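Local coordinates for protein thioesterase superfamily (Jannaschia sp., PDB 2OAF) that probably hydrolyses thioesters, perhaps of acyl-coenzyme A, as a member of the hotdog-fold thioesterase superfamily, and packs as a four-chain assembly, at residues A34-L39 against M78-P83; L65-G70 against P138-A143; F106-V111 against T116-A121. All coordinates share one frame; numbering follows the deposited sequence. Where two conformers were deposited one is given.

Contact 1: A34-L39 against M78-P83. With PO4 (phosphate ion), chain C.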
ATOM      1  N   ALA B  34       6.552  -4.864 -11.212  1.00 28.83           N
ATOM      2  CA  ALA B  34       5.606  -4.705 -10.110  1.00 29.39           C
ATOM      3  C   ALA B  34       6.128  -5.512  -8.928  1.00 30.13           C
ATOM      4  O   ALA B  34       6.504  -6.682  -9.099  1.00 28.51           O
ATOM      5  CB  ALA B  34       4.154  -5.196 -10.533  1.00 28.35           C
ATOM      6  N   TYR B  35       6.179  -4.899  -7.743  1.00 29.12           N
ATOM      7  CA  TYR B  35       6.558  -5.634  -6.547  1.00 29.12           C
ATOM      8  C   TYR B  35       5.535  -6.742  -6.251  1.00 31.43           C
ATOM      9  O   TYR B  35       4.315  -6.541  -6.273  1.00 29.92           O
ATOM     10  CB  TYR B  35       6.642  -4.715  -5.350  1.00 30.23           C
ATOM     11  CG  TYR B  35       6.989  -5.367  -4.022  1.00 30.00           C
ATOM     12  CD1 TYR B  35       8.124  -6.144  -3.887  1.00 31.38           C
ATOM     13  CD2 TYR B  35       6.208  -5.125  -2.878  1.00 27.44           C
ATOM     14  CE1 TYR B  35       8.464  -6.686  -2.683  1.00 31.20           C
ATOM     15  CE2 TYR B  35       6.546  -5.664  -1.673  1.00 38.43           C
ATOM     16  CZ  TYR B  35       7.676  -6.456  -1.578  1.00 33.06           C
ATOM     17  OH  TYR B  35       8.052  -6.977  -0.364  1.00 35.15           O
ATOM     18  N   THR B  36       6.063  -7.916  -5.920  1.00 32.53           N
ATOM     19  CA  THR B  36       5.259  -9.079  -5.600  1.00 31.26           C
ATOM     20  C   THR B  36       4.219  -8.751  -4.557  1.00 29.75           C
ATOM     21  O   THR B  36       3.102  -9.192  -4.694  1.00 31.73           O
ATOM     22  CB  THR B  36       6.151 -10.247  -5.141  1.00 34.71           C
ATOM     23  OG1 THR B  36       7.095 -10.558  -6.170  1.00 35.20           O
ATOM     24  CG2 THR B  36       5.310 -11.453  -4.855  1.00 29.37           C
ATOM     25  N   GLY B  37       4.561  -7.957  -3.555  1.00 28.40           N
ATOM     26  CA  GLY B  37       3.634  -7.554  -2.507  1.00 28.40           C
ATOM     27  C   GLY B  37       2.395  -6.819  -2.933  1.00 29.51           C
ATOM     28  O   GLY B  37       1.437  -6.824  -2.201  1.00 32.05           O
ATOM     29  N   HIS B  38       2.410  -6.205  -4.119  1.00 29.58           N
ATOM     30  CA  HIS B  38       1.244  -5.482  -4.639  1.00 31.47           C
ATOM     31  C   HIS B  38       0.372  -6.392  -5.453  1.00 30.65           C
ATOM     32  O   HIS B  38      -0.773  -6.059  -5.712  1.00 32.78           O
ATOM     33  CB  HIS B  38       1.720  -4.334  -5.548  1.00 32.13           C
ATOM     34  CG  HIS B  38       2.530  -3.299  -4.837  1.00 34.50           C
ATOM     35  ND1 HIS B  38       2.203  -2.847  -3.580  1.00 43.76           N
ATOM     36  CD2 HIS B  38       3.638  -2.613  -5.209  1.00 31.89           C
ATOM     37  CE1 HIS B  38       3.098  -1.953  -3.194  1.00 41.64           C
ATOM     38  NE2 HIS B  38       3.974  -1.790  -4.167  1.00 37.31           N
ATOM     39  N   LEU B  39       0.899  -7.514  -5.923  1.00 28.61           N
ATOM     40  CA  LEU B  39       0.115  -8.325  -6.871  1.00 29.37           C
ATOM     41  C   LEU B  39      -1.180  -8.871  -6.277  1.00 31.92           C
ATOM     42  O   LEU B  39      -2.225  -8.866  -6.954  1.00 33.63           O
ATOM     43  CB  LEU B  39       0.975  -9.422  -7.542  1.00 29.83           C
ATOM     44  CG  LEU B  39       2.161  -8.939  -8.404  1.00 35.08           C
ATOM     45  CD1 LEU B  39       2.966 -10.094  -9.012  1.00 30.12           C
ATOM     46  CD2 LEU B  39       1.688  -7.944  -9.478  1.00 32.61           C
HETATM   47  N   MSE B  78      -0.851 -18.025  -5.181  1.00 26.93           N
HETATM   48  CA  MSE B  78      -0.498 -17.374  -6.458  1.00 26.19           C
HETATM   49  C   MSE B  78       0.781 -17.963  -6.975  1.00 26.36           C
HETATM   50  O   MSE B  78       1.706 -18.186  -6.200  1.00 27.32           O
HETATM   51  CB  MSE B  78      -0.335 -15.871  -6.272  1.00 26.62           C
HETATM   52  CG  MSE B  78      -1.562 -15.199  -5.662  1.00 29.39           C
HETATM   53 SE   MSE B  78      -1.458 -13.289  -5.593  0.75 27.72          SE
HETATM   54  CE  MSE B  78      -1.500 -12.889  -7.475  1.00 27.36           C
ATOM     55  N   ASP B  79       0.818 -18.225  -8.290  1.00 27.85           N
ATOM     56  CA  ASP B  79       2.029 -18.556  -9.003  1.00 25.80           C
ATOM     57  C   ASP B  79       2.366 -17.399  -9.896  1.00 27.13           C
ATOM     58  O   ASP B  79       1.482 -16.905 -10.596  1.00 27.84           O
ATOM     59  CB  ASP B  79       1.860 -19.815  -9.833  1.00 27.28           C
ATOM     60  CG  ASP B  79       1.667 -21.066  -9.009  1.00 31.76           C
ATOM     61  OD1 ASP B  79       2.113 -21.127  -7.853  1.00 35.51           O
ATOM     62  OD2 ASP B  79       1.079 -22.025  -9.544  1.00 41.71           O
ATOM     63  N   PHE B  80       3.620 -16.955  -9.856  1.00 26.83           N
ATOM     64  CA  PHE B  80       4.096 -15.802 -10.641  1.00 26.82           C
ATOM     65  C   PHE B  80       4.976 -16.332 -11.796  1.00 28.59           C
ATOM     66  O   PHE B  80       6.034 -16.912 -11.551  1.00 26.73           O
ATOM     67  CB  PHE B  80       4.869 -14.866  -9.736  1.00 27.64           C
ATOM     68  CG  PHE B  80       4.110 -14.490  -8.493  1.00 24.68           C
ATOM     69  CD1 PHE B  80       3.058 -13.626  -8.555  1.00 26.49           C
ATOM     70  CD2 PHE B  80       4.448 -15.031  -7.274  1.00 28.52           C
ATOM     71  CE1 PHE B  80       2.325 -13.322  -7.425  1.00 30.92           C
ATOM     72  CE2 PHE B  80       3.755 -14.692  -6.141  1.00 25.77           C
ATOM     73  CZ  PHE B  80       2.684 -13.837  -6.227  1.00 24.67           C
ATOM     74  N   LYS B  81       4.528 -16.135 -13.037  1.00 27.96           N
ATOM     75  CA  LYS B  81       5.139 -16.784 -14.207  1.00 28.94           C
ATOM     76  C   LYS B  81       5.931 -15.810 -15.034  1.00 28.68           C
ATOM     77  O   LYS B  81       6.860 -16.199 -15.722  1.00 27.07           O
ATOM     78  CB  LYS B  81       4.062 -17.411 -15.093  1.00 32.19           C
ATOM     79  CG  LYS B  81       3.072 -18.326 -14.369  1.00 36.18           C
ATOM     80  CD  LYS B  81       3.684 -19.666 -14.022  1.00 47.59           C
ATOM     81  CE  LYS B  81       2.576 -20.753 -13.823  1.00 58.96           C
ATOM     82  NZ  LYS B  81       3.070 -22.159 -13.515  1.00 54.39           N
ATOM     83  N   SER B  82       5.533 -14.546 -15.013  1.00 27.43           N
ATOM     84  CA  SER B  82       6.161 -13.545 -15.826  1.00 29.38           C
ATOM     85  C   SER B  82       5.944 -12.186 -15.129  1.00 30.58           C
ATOM     86  O   SER B  82       4.945 -11.986 -14.456  1.00 29.61           O
ATOM     87  CB  SER B  82       5.535 -13.556 -17.247  1.00 30.67           C
ATOM     88  OG  SER B  82       6.306 -12.813 -18.149  1.00 36.21           O
ATOM     89  N   PRO B  83       6.898 -11.263 -15.264  1.00 31.82           N
ATOM     90  CA  PRO B  83       6.777  -9.980 -14.588  1.00 33.36           C
ATOM     91  C   PRO B  83       5.645  -9.098 -15.082  1.00 31.19           C
ATOM     92  O   PRO B  83       5.318  -9.084 -16.273  1.00 31.24           O
ATOM     93  CB  PRO B  83       8.078  -9.272 -14.947  1.00 33.62           C
ATOM     94  CG  PRO B  83       8.961 -10.287 -15.397  1.00 38.61           C
ATOM     95  CD  PRO B  83       8.153 -11.355 -16.007  1.00 33.85           C
TER
HETATM   96  P   PO4 C 144      -0.192  -3.124  -0.592  1.00 48.31           P
HETATM   97  O1  PO4 C 144      -0.214  -3.470   0.870  1.00 48.52           O
HETATM   98  O2  PO4 C 144       1.220  -3.159  -1.107  1.00 58.22           O
HETATM   99  O3  PO4 C 144      -0.977  -4.173  -1.342  1.00 66.16           O
HETATM  100  O4  PO4 C 144      -0.855  -1.776  -0.797  1.00 62.47           O
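Thr36 and Leu39 both pack on the ring of Phe80, the first over a face, the second obliquely. The methyl CG2 of Thr36 sits above one face of the ring, 4.2 Å from its centroid and 28° off the normal, a CH-pi contact nearest the CE2 and CZ rim. CG2 lies anti to the backbone N of Thr36 (chi1 -58° for OG1), which leaves the hydroxyl beside that N and gives the methyl to the ring. Leu39 meets the other side of the rim: its CD1 lies 3.6 Å from Phe80 CD1, and the two side chains slide past each other in opposite directions. The side chain of the selenomethionine Met78 bends at chi3, bringing its CE to 4.3 Å from Leu39 CB. No hydrogen bond crosses between 34-39 and 78-83; the contact is apolar and covers a modest 186 Å².

The 3-10 turn behind it is tied by His38 N to Tyr35 O at 2.9 Å and by Leu39 N to Thr36 O at 3.0 Å. His38, on this turn, meets a phosphate ion instead, whose O2 lies at the ring edge, 2.7 Å from His38 ND1; the bond is weak, bent to 128°. Arg41 and His38 of the second subunit bind the same ion. Phe73 and Leu76 of that subunit pack on Thr36 and Phe80, and Met78 and Asp79 pair with one of its strands. A loop leading into the long helix, laid against an edge where the sheet runs on into the second subunit, is consistent with the hotdog-fold dimer, in which the two sheets join across the interface.

Contact 2: L65-G70 against P138-A143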
ATOM      1  N   LEU B  65     -21.772  -3.631   3.608  1.00 32.62           N
ATOM      2  CA  LEU B  65     -22.419  -2.565   4.347  1.00 33.48           C
ATOM      3  C   LEU B  65     -23.886  -2.397   3.994  1.00 33.88           C
ATOM      4  O   LEU B  65     -24.637  -1.922   4.820  1.00 33.08           O
ATOM      5  CB  LEU B  65     -21.664  -1.248   4.148  1.00 35.96           C
ATOM      6  CG  LEU B  65     -20.166  -1.297   4.510  1.00 37.73           C
ATOM      7  CD1 LEU B  65     -19.589   0.047   4.248  1.00 40.40           C
ATOM      8  CD2 LEU B  65     -19.897  -1.730   5.976  1.00 42.62           C
ATOM      9  N   ASP B  66     -24.306  -2.793   2.789  1.00 31.75           N
ATOM     10  CA  ASP B  66     -25.711  -2.687   2.399  1.00 33.47           C
ATOM     11  C   ASP B  66     -26.456  -4.016   2.521  1.00 33.80           C
ATOM     12  O   ASP B  66     -27.596  -4.026   2.931  1.00 35.97           O
ATOM     13  CB  ASP B  66     -25.828  -2.165   0.960  1.00 33.18           C
ATOM     14  CG  ASP B  66     -25.144  -0.831   0.773  1.00 37.62           C
ATOM     15  OD1 ASP B  66     -25.110  -0.063   1.753  1.00 37.03           O
ATOM     16  OD2 ASP B  66     -24.634  -0.557  -0.338  1.00 32.77           O
ATOM     17  N   THR B  67     -25.816  -5.112   2.125  1.00 34.67           N
ATOM     18  CA  THR B  67     -26.424  -6.452   2.033  1.00 35.73           C
ATOM     19  C   THR B  67     -26.139  -7.255   3.315  1.00 34.22           C
ATOM     20  O   THR B  67     -26.715  -8.305   3.533  1.00 32.73           O
ATOM     21  CB  THR B  67     -25.853  -7.156   0.755  1.00 37.03           C
ATOM     22  OG1 THR B  67     -26.227  -6.371  -0.388  1.00 43.58           O
ATOM     23  CG2 THR B  67     -26.341  -8.585   0.580  1.00 46.95           C
ATOM     24  N   ASN B  68     -25.241  -6.744   4.156  1.00 31.52           N
ATOM     25  CA  ASN B  68     -24.849  -7.397   5.400  1.00 31.89           C
ATOM     26  C   ASN B  68     -24.192  -8.763   5.226  1.00 33.47           C
ATOM     27  O   ASN B  68     -24.298  -9.628   6.099  1.00 32.08           O
ATOM     28  CB  ASN B  68     -26.044  -7.536   6.341  1.00 31.05           C
ATOM     29  CG  ASN B  68     -25.620  -7.700   7.779  1.00 31.06           C
ATOM     30  OD1 ASN B  68     -24.587  -7.172   8.205  1.00 33.92           O
ATOM     31  ND2 ASN B  68     -26.398  -8.431   8.528  1.00 32.27           N
ATOM     32  N   VAL B  69     -23.491  -8.940   4.108  1.00 33.38           N
ATOM     33  CA  VAL B  69     -22.785 -10.175   3.837  1.00 31.39           C
ATOM     34  C   VAL B  69     -21.304  -9.861   3.698  1.00 32.61           C
ATOM     35  O   VAL B  69     -20.914  -9.054   2.857  1.00 31.78           O
ATOM     36  CB  VAL B  69     -23.313 -10.865   2.556  1.00 31.78           C
ATOM     37  CG1 VAL B  69     -22.426 -12.070   2.196  1.00 33.90           C
ATOM     38  CG2 VAL B  69     -24.770 -11.327   2.745  1.00 28.12           C
ATOM     39  N   GLY B  70     -20.490 -10.467   4.558  1.00 31.29           N
ATOM     40  CA  GLY B  70     -19.056 -10.358   4.443  1.00 30.18           C
ATOM     41  C   GLY B  70     -18.505 -11.598   3.790  1.00 30.71           C
ATOM     42  O   GLY B  70     -19.130 -12.666   3.834  1.00 29.94           O
ATOM     43  N   PRO B 138     -25.387 -17.623   1.314  1.00 36.98           N
ATOM     44  CA  PRO B 138     -26.834 -17.389   1.169  1.00 36.49           C
ATOM     45  C   PRO B 138     -27.376 -17.771  -0.201  1.00 36.59           C
ATOM     46  O   PRO B 138     -26.702 -17.603  -1.218  1.00 35.19           O
ATOM     47  CB  PRO B 138     -26.991 -15.882   1.403  1.00 34.49           C
ATOM     48  CG  PRO B 138     -25.715 -15.425   1.955  1.00 38.89           C
ATOM     49  CD  PRO B 138     -24.656 -16.366   1.515  1.00 37.70           C
ATOM     50  N   ASP B 139     -28.591 -18.285  -0.213  1.00 37.09           N
ATOM     51  CA  ASP B 139     -29.211 -18.774  -1.425  1.00 37.18           C
ATOM     52  C   ASP B 139     -29.239 -17.728  -2.519  1.00 35.24           C
ATOM     53  O   ASP B 139     -29.057 -18.071  -3.681  1.00 36.47           O
ATOM     54  CB  ASP B 139     -30.669 -19.250  -1.177  1.00 38.04           C
ATOM     55  CG  ASP B 139     -30.758 -20.492  -0.286  1.00 45.37           C
ATOM     56  OD1 ASP B 139     -29.741 -21.199  -0.091  1.00 50.34           O
ATOM     57  OD2 ASP B 139     -31.874 -20.758   0.223  1.00 60.16           O
ATOM     58  N   HIS B 140     -29.515 -16.471  -2.187  1.00 35.36           N
ATOM     59  CA  HIS B 140     -29.607 -15.445  -3.252  1.00 37.34           C
ATOM     60  C   HIS B 140     -28.253 -15.205  -3.905  1.00 36.47           C
ATOM     61  O   HIS B 140     -28.191 -14.972  -5.099  1.00 38.22           O
ATOM     62  CB  HIS B 140     -30.224 -14.105  -2.794  1.00 37.24           C
ATOM     63  CG  HIS B 140     -29.381 -13.332  -1.818  1.00 43.50           C
ATOM     64  ND1 HIS B 140     -29.289 -13.665  -0.482  1.00 39.39           N
ATOM     65  CD2 HIS B 140     -28.626 -12.215  -1.978  1.00 42.71           C
ATOM     66  CE1 HIS B 140     -28.498 -12.801   0.132  1.00 42.37           C
ATOM     67  NE2 HIS B 140     -28.088 -11.909  -0.749  1.00 36.99           N
ATOM     68  N   LEU B 141     -27.173 -15.277  -3.138  1.00 34.22           N
ATOM     69  CA  LEU B 141     -25.850 -15.167  -3.733  1.00 33.92           C
ATOM     70  C   LEU B 141     -25.512 -16.420  -4.553  1.00 32.85           C
ATOM     71  O   LEU B 141     -24.979 -16.322  -5.652  1.00 33.30           O
ATOM     72  CB  LEU B 141     -24.789 -14.848  -2.656  1.00 32.22           C
ATOM     73  CG  LEU B 141     -25.010 -13.464  -2.014  1.00 34.41           C
ATOM     74  CD1 LEU B 141     -23.896 -13.138  -1.061  1.00 34.19           C
ATOM     75  CD2 LEU B 141     -25.190 -12.291  -3.053  1.00 32.07           C
ATOM     76  N   ARG B 142     -25.860 -17.594  -4.046  1.00 32.38           N
ATOM     77  CA  ARG B 142     -25.649 -18.810  -4.791  1.00 31.10           C
ATOM     78  C   ARG B 142     -26.260 -18.706  -6.185  1.00 31.48           C
ATOM     79  O   ARG B 142     -25.683 -19.164  -7.166  1.00 31.64           O
ATOM     80  CB  ARG B 142     -26.281 -19.963  -4.031  1.00 31.33           C
ATOM     81  CG  ARG B 142     -26.132 -21.298  -4.734  1.00 35.73           C
ATOM     82  CD  ARG B 142     -26.621 -22.397  -3.858  1.00 39.26           C
ATOM     83  NE  ARG B 142     -25.804 -22.579  -2.663  1.00 29.72           N
ATOM     84  CZ  ARG B 142     -24.694 -23.308  -2.621  1.00 37.51           C
ATOM     85  NH1 ARG B 142     -24.211 -23.906  -3.710  1.00 36.07           N
ATOM     86  NH2 ARG B 142     -24.045 -23.420  -1.473  1.00 38.63           N
ATOM     87  N   ALA B 143     -27.459 -18.144  -6.261  1.00 34.03           N
ATOM     88  CA  ALA B 143     -28.177 -18.020  -7.534  1.00 32.91           C
ATOM     89  C   ALA B 143     -27.433 -17.122  -8.520  1.00 34.09           C
ATOM     90  O   ALA B 143     -27.442 -17.384  -9.722  1.00 32.94           O
ATOM     91  CB  ALA B 143     -29.592 -17.506  -7.304  1.00 33.53           C
TER
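Val69 and Leu141 reach toward each other tip to tip: Val69 CG1 and Leu141 CD1 meet at 3.7 Å. The chi1 of 173° places CG1 anti to the backbone N of Val69, directed at the leucine, while the second branch, CG2, turns to Pro138 and lies 4.3 Å from its CG. One valine thus spreads its two methyls over the residue just before helix 139-145 and a residue of its first turn. Beside this pair Thr67 and His140 approach from opposite directions. The methyl CG2 of Thr67 comes to the edge of the imidazole, near the ring plane, 4.0 Å from His140 NE2. With chi1 at 68°, the CG of His140 is wedged between backbone N and carbonyl carbon, and the ring lays one face against Leu141 CG of its own helix, which stands 3.6 Å above the plane, offset toward the rim.

Pro138 holds the N-cap position, and Pro138 O accepts from Arg142 N at 3.0 Å, the opening bond of the helix. Phe126 of strand 115-128 touches Val69, Pro138 and Leu141 alike, extending the apolar patch onto the sheet.

No hydrogen bond or salt bridge joins 65-70 to 138-143. With 137 Å² buried between them, the start of strand 69-80 and the C-terminal helix are held by methyl-to-methyl and methyl-to-ring dispersion contacts, which set little direction beyond the fit of their shapes.

Contact 3: F106-V111 against T116-A121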
ATOM      1  N   PHE B 106     -12.386 -18.123  -5.934  1.00 27.38           N
ATOM      2  CA  PHE B 106     -12.213 -17.362  -7.151  1.00 29.26           C
ATOM      3  C   PHE B 106     -10.845 -17.644  -7.699  1.00 29.39           C
ATOM      4  O   PHE B 106      -9.862 -17.639  -6.937  1.00 29.33           O
ATOM      5  CB  PHE B 106     -12.306 -15.863  -6.868  1.00 27.66           C
ATOM      6  CG  PHE B 106     -13.709 -15.383  -6.616  1.00 27.44           C
ATOM      7  CD1 PHE B 106     -14.524 -15.016  -7.661  1.00 26.50           C
ATOM      8  CD2 PHE B 106     -14.206 -15.298  -5.336  1.00 29.12           C
ATOM      9  CE1 PHE B 106     -15.815 -14.566  -7.433  1.00 31.55           C
ATOM     10  CE2 PHE B 106     -15.489 -14.835  -5.112  1.00 34.72           C
ATOM     11  CZ  PHE B 106     -16.286 -14.469  -6.173  1.00 29.87           C
ATOM     12  N   ARG B 107     -10.795 -17.825  -9.019  1.00 28.28           N
ATOM     13  CA  ARG B 107      -9.571 -17.786  -9.791  1.00 28.16           C
ATOM     14  C   ARG B 107      -9.392 -16.413 -10.410  1.00 28.75           C
ATOM     15  O   ARG B 107     -10.371 -15.786 -10.836  1.00 25.90           O
ATOM     16  CB  ARG B 107      -9.649 -18.816 -10.904  1.00 29.01           C
ATOM     17  CG  ARG B 107      -9.441 -20.217 -10.450  1.00 27.72           C
ATOM     18  CD  ARG B 107      -7.951 -20.578 -10.259  1.00 28.98           C
ATOM     19  NE  ARG B 107      -7.318 -20.820 -11.542  1.00 29.41           N
ATOM     20  CZ  ARG B 107      -6.611 -19.931 -12.238  1.00 26.30           C
ATOM     21  NH1 ARG B 107      -6.376 -18.729 -11.753  1.00 33.51           N
ATOM     22  NH2 ARG B 107      -6.132 -20.266 -13.425  1.00 30.64           N
ATOM     23  N   VAL B 108      -8.149 -15.948 -10.442  1.00 27.75           N
ATOM     24  CA  VAL B 108      -7.769 -14.759 -11.192  1.00 28.62           C
ATOM     25  C   VAL B 108      -6.471 -15.065 -11.949  1.00 29.46           C
ATOM     26  O   VAL B 108      -5.491 -15.513 -11.334  1.00 30.34           O
ATOM     27  CB  VAL B 108      -7.522 -13.534 -10.292  1.00 27.54           C
ATOM     28  CG1 VAL B 108      -7.065 -12.335 -11.138  1.00 26.55           C
ATOM     29  CG2 VAL B 108      -8.765 -13.195  -9.439  1.00 27.07           C
ATOM     30  N   ASP B 109      -6.473 -14.842 -13.270  1.00 29.06           N
ATOM     31  CA  ASP B 109      -5.264 -14.907 -14.081  1.00 28.52           C
ATOM     32  C   ASP B 109      -4.981 -13.457 -14.453  1.00 28.80           C
ATOM     33  O   ASP B 109      -5.845 -12.749 -15.032  1.00 28.26           O
ATOM     34  CB  ASP B 109      -5.411 -15.693 -15.389  1.00 26.49           C
ATOM     35  CG  ASP B 109      -5.507 -17.204 -15.199  1.00 34.40           C
ATOM     36  OD1 ASP B 109      -5.333 -17.701 -14.065  1.00 29.20           O
ATOM     37  OD2 ASP B 109      -5.760 -17.899 -16.220  1.00 34.03           O
ATOM     38  N   GLY B 110      -3.765 -13.029 -14.167  1.00 28.70           N
ATOM     39  CA  GLY B 110      -3.320 -11.676 -14.526  1.00 29.03           C
ATOM     40  C   GLY B 110      -2.529 -11.808 -15.807  1.00 28.84           C
ATOM     41  O   GLY B 110      -1.519 -12.519 -15.826  1.00 28.63           O
ATOM     42  N   VAL B 111      -3.016 -11.162 -16.875  1.00 27.92           N
ATOM     43  CA  VAL B 111      -2.492 -11.341 -18.234  1.00 25.77           C
ATOM     44  C   VAL B 111      -2.120 -10.009 -18.835  1.00 27.22           C
ATOM     45  O   VAL B 111      -2.898  -9.056 -18.736  1.00 29.18           O
ATOM     46  CB  VAL B 111      -3.568 -12.014 -19.126  1.00 28.92           C
ATOM     47  CG1 VAL B 111      -3.001 -12.264 -20.512  1.00 24.85           C
ATOM     48  CG2 VAL B 111      -4.046 -13.329 -18.457  1.00 24.33           C
ATOM     49  N   THR B 116       0.394 -14.772 -19.582  1.00 30.65           N
ATOM     50  CA  THR B 116      -0.113 -14.991 -18.236  1.00 29.56           C
ATOM     51  C   THR B 116       1.007 -14.751 -17.241  1.00 30.66           C
ATOM     52  O   THR B 116       1.959 -15.511 -17.149  1.00 28.48           O
ATOM     53  CB  THR B 116      -0.668 -16.399 -18.083  1.00 33.19           C
ATOM     54  OG1 THR B 116      -1.732 -16.552 -19.011  1.00 27.37           O
ATOM     55  CG2 THR B 116      -1.190 -16.645 -16.643  1.00 26.25           C
ATOM     56  N   CYS B 117       0.908 -13.625 -16.552  1.00 30.19           N
ATOM     57  CA  CYS B 117       1.925 -13.211 -15.605  1.00 29.64           C
ATOM     58  C   CYS B 117       1.751 -13.905 -14.267  1.00 28.61           C
ATOM     59  O   CYS B 117       2.744 -14.234 -13.600  1.00 29.43           O
ATOM     60  CB  CYS B 117       1.883 -11.708 -15.416  1.00 29.48           C
ATOM     61  SG  CYS B 117       2.208 -10.872 -16.990  1.00 31.88           S
ATOM     62  N   PHE B 118       0.506 -14.049 -13.820  1.00 26.54           N
ATOM     63  CA  PHE B 118       0.251 -14.795 -12.581  1.00 26.77           C
ATOM     64  C   PHE B 118      -1.093 -15.509 -12.614  1.00 28.66           C
ATOM     65  O   PHE B 118      -1.993 -15.141 -13.351  1.00 26.42           O
ATOM     66  CB  PHE B 118       0.361 -13.918 -11.325  1.00 28.51           C
ATOM     67  CG  PHE B 118      -0.684 -12.826 -11.218  1.00 26.58           C
ATOM     68  CD1 PHE B 118      -1.984 -13.108 -10.849  1.00 29.20           C
ATOM     69  CD2 PHE B 118      -0.347 -11.516 -11.468  1.00 26.91           C
ATOM     70  CE1 PHE B 118      -2.947 -12.107 -10.763  1.00 31.68           C
ATOM     71  CE2 PHE B 118      -1.283 -10.496 -11.324  1.00 24.39           C
ATOM     72  CZ  PHE B 118      -2.600 -10.805 -10.979  1.00 29.19           C
ATOM     73  N   VAL B 119      -1.173 -16.576 -11.841  1.00 28.88           N
ATOM     74  CA  VAL B 119      -2.381 -17.368 -11.730  0.50 28.38           C
ATOM     75  C   VAL B 119      -2.632 -17.487 -10.231  1.00 29.92           C
ATOM     76  O   VAL B 119      -1.731 -17.836  -9.475  1.00 30.19           O
ATOM     77  CB  VAL B 119      -2.233 -18.734 -12.456  0.50 30.19           C
ATOM     78  CG1 VAL B 119      -1.489 -18.563 -13.826  0.50 24.37           C
ATOM     79  CG2 VAL B 119      -1.514 -19.735 -11.603  0.50 32.52           C
ATOM     80  N   GLY B 120      -3.826 -17.128  -9.802  1.00 28.70           N
ATOM     81  CA  GLY B 120      -4.167 -17.206  -8.387  1.00 30.80           C
ATOM     82  C   GLY B 120      -5.509 -17.874  -8.096  1.00 30.07           C
ATOM     83  O   GLY B 120      -6.422 -17.854  -8.925  1.00 28.21           O
ATOM     84  N   ALA B 121      -5.633 -18.426  -6.885  1.00 29.03           N
ATOM     85  CA  ALA B 121      -6.891 -18.954  -6.370  1.00 28.49           C
ATOM     86  C   ALA B 121      -7.098 -18.402  -4.949  1.00 29.49           C
ATOM     87  O   ALA B 121      -6.186 -18.401  -4.128  1.00 28.15           O
ATOM     88  CB  ALA B 121      -6.864 -20.489  -6.361  1.00 28.92           C
TER
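The ring of Phe118 lies flat over Gly110, whose CA stands 3.8 Å from the centroid and 15° off the normal, a CH-pi contact on one face; at the ring edge, near its plane, comes Val108 CG1, 4.1 Å from CE1. Phe118 gets there with CG between backbone N and carbonyl carbon (chi1 65°), folding the ring back across the neighbouring strand, where a side chain on Gly110 would collide with CZ. On the opposite face of the sheet, the guanidinium of Arg107 takes Asp109 OD1 in its plane, NH1 at 2.7 Å and NH2 at 2.8 Å, both nitrogens gripping this single oxygen in a salt bridge. NH1 also donates to Gly120 O at 3.0 Å, from above the carbonyl plane, while Val108 N reaches the same oxygen from the other face. A leucine in place of Arg107 would probably leave Asp109 OD1 without its charged mate and take one of two donors from Gly120 O.

The strands run antiparallel at 163°, Val108 and Gly120 forming a hydrogen-bonded pair. Near the turn, Cys117 N and Phe118 N, at 2.8 and 3.2 Å, both bond Gly110 O: a classic beta bulge that shifts the register by one. Arg12, from the N-terminal segment, bridges to Asp109 OD2 and bonds Thr116 OG1 over the face carrying Arg107. Strand 90-99 flanks 103-112 and strand 69-80 flanks 115-128, while Ile47 of helix 39-54 packs on Phe106 and Val108; the hairpin forms inner strands of the sheet, with that helix against the face that carries Val108 and Phe118.

Overall arrangement
From the N terminus, the loop after strand 17-21 enters contact 1 at 34-39 and turns into helix 39-54; helix 59-65 leads into contact 2 at 65-70. Strand 69-80 links the two, its far end closing contact 1 at 78-83. Contact 2 closes only at 138-143, so contacts 1 and 2 cross along the chain, their centres about 31 Å apart on opposite sides of the chain's centre. Contact 3 is a hairpin within the excursion spanned by contact 2, and touches contact 1 through the pairing of strands 69-80 and 115-128. Contacts 1 and 2 tie the sheet to the loop before helix 39-54 and to the C-terminal helix; contact 3 joins two of its strands.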